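Local coordinates for protein fumarase E (Shigella flexneri 2a str. 2457T, PDB 3C8G) that probably catalyses the hydration of fumarate to malate as a homodimer of the MtlR/FumE family, at residues Arg38-Leu41 with Pro42-Val46. Numbering follows the deposited sequence.
Sequences RQFL and PSLFV
Ser43 N donates to Phe40 O at 2.8 Å and Leu44 N to Leu41 O at 2.9 Å, two successive i to i+3 hydrogen bonds that carry helix 29-40 into a short 3-10 segment. The second is the straighter, with an angle of 163° at its hydrogen, although Leu44 N stands well above the plane of the Leu41 carbonyl. A third bond of the same spacing, Phe45 N to Pro42 O, completes the turn. Pro42 has no N-H to add to this series of turns; its CD instead lies 3.2 Å from Gln39 O and also approaches Arg38 O, so the ring occupies the side of the helix where an amide hydrogen would otherwise point. Gln39 turns its side chain elsewhere, accepting a bond at OE1 from Leu7 N, while Arg38 NE forms a salt bridge with Asp68.

Among the side chains, Phe40 reaches forward along the turn because its CG is anti to the backbone N (chi1 -179°). Ser43 CB then sits over one face of the ring, 4.3 Å from its centroid and almost on the normal, in a CH-pi contact. Leu44 CD2 meets Phe40 CE1, whereas Leu44 CD1 touches Leu41 CD1 at 3.8 Å. Leu44 thus bridges two consecutive residues of the preceding turn, and Phe40 and Leu41 both continue onto Ile77 of helix 70-79. Beyond the 3-10 segment, Phe45 packs on Leu76 and on an apolar side chain of the neighbouring subunit. Leu44 CB lies over one face of the Phe45 ring, and Phe45 CD2 comes within 3.4 Å of Leu41 O.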
# COMPACT_ATOMS: atom_id res chain seq x y z
N ARG B 38 -0.73 -12.15 -4.92
CA ARG B 38 -0.16 -11.21 -5.88
C ARG B 38 -0.81 -11.27 -7.26
O ARG B 38 -0.84 -10.27 -7.95
CB ARG B 38 1.36 -11.39 -6.00
CG ARG B 38 2.19 -10.58 -4.97
CD ARG B 38 3.71 -10.88 -5.09
NE ARG B 38 4.53 -9.85 -5.75
CZ ARG B 38 4.29 -8.54 -5.74
NH1 ARG B 38 5.13 -7.70 -6.35
NH2 ARG B 38 3.24 -8.03 -5.10
N GLN B 39 -1.31 -12.44 -7.68
CA GLN B 39 -2.05 -12.55 -8.94
C GLN B 39 -3.41 -11.85 -8.80
O GLN B 39 -3.92 -11.29 -9.77
CB GLN B 39 -2.24 -14.02 -9.42
CG GLN B 39 -1.27 -15.04 -8.78
CD GLN B 39 -0.63 -16.06 -9.75
OE1 GLN B 39 -1.27 -17.02 -10.18
NE2 GLN B 39 0.66 -15.86 -10.04
N PHE B 40 -3.97 -11.86 -7.59
CA PHE B 40 -5.25 -11.23 -7.30
C PHE B 40 -5.18 -9.71 -7.32
O PHE B 40 -6.09 -9.07 -7.81
CB PHE B 40 -5.76 -11.69 -5.93
CG PHE B 40 -7.10 -11.12 -5.54
CD1 PHE B 40 -7.19 -9.95 -4.78
CD2 PHE B 40 -8.28 -11.77 -5.90
CE1 PHE B 40 -8.43 -9.43 -4.42
CE2 PHE B 40 -9.54 -11.26 -5.54
CZ PHE B 40 -9.61 -10.10 -4.80
N LEU B 41 -4.11 -9.14 -6.80
CA LEU B 41 -3.97 -7.69 -6.66
C LEU B 41 -4.43 -6.79 -7.85
O LEU B 41 -5.08 -5.78 -7.62
CB LEU B 41 -2.54 -7.34 -6.21
CG LEU B 41 -2.09 -7.05 -4.75
CD1 LEU B 41 -3.05 -7.45 -3.61
CD2 LEU B 41 -0.69 -7.63 -4.53
N PRO B 42 -4.08 -7.16 -9.11
CA PRO B 42 -4.61 -6.41 -10.28
C PRO B 42 -6.11 -6.17 -10.25
O PRO B 42 -6.58 -5.13 -10.73
CB PRO B 42 -4.27 -7.32 -11.46
CG PRO B 42 -3.06 -8.09 -11.00
CD PRO B 42 -3.16 -8.23 -9.52
N SER B 43 -6.84 -7.14 -9.71
CA SER B 43 -8.30 -7.10 -9.54
C SER B 43 -8.78 -5.85 -8.84
O SER B 43 -9.93 -5.45 -9.02
CB SER B 43 -8.78 -8.26 -8.69
OG SER B 43 -9.25 -9.28 -9.51
N LEU B 44 -7.92 -5.28 -8.01
CA LEU B 44 -8.31 -4.15 -7.19
C LEU B 44 -8.19 -2.87 -7.97
O LEU B 44 -8.62 -1.82 -7.51
CB LEU B 44 -7.40 -4.04 -5.98
CG LEU B 44 -7.32 -5.27 -5.12
CD1 LEU B 44 -6.01 -5.18 -4.34
CD2 LEU B 44 -8.54 -5.33 -4.21
N PHE B 45 -7.57 -2.95 -9.13
CA PHE B 45 -7.16 -1.77 -9.83
C PHE B 45 -7.76 -1.68 -11.23
O PHE B 45 -8.11 -2.69 -11.85
CB PHE B 45 -5.63 -1.74 -9.89
CG PHE B 45 -4.96 -1.74 -8.53
CD1 PHE B 45 -5.33 -0.83 -7.53
CD2 PHE B 45 -3.92 -2.63 -8.26
CE1 PHE B 45 -4.69 -0.82 -6.28
CE2 PHE B 45 -3.27 -2.61 -7.01
CZ PHE B 45 -3.67 -1.70 -6.03
N VAL B 46 -7.89 -0.45 -11.70
CA VAL B 46 -8.37 -0.13 -13.03
C VAL B 46 -7.62 -0.93 -14.10
O VAL B 46 -6.39 -1.01 -14.06
CB VAL B 46 -8.22 1.39 -13.24
CG1 VAL B 46 -8.40 1.81 -14.69
CG2 VAL B 46 -9.17 2.14 -12.31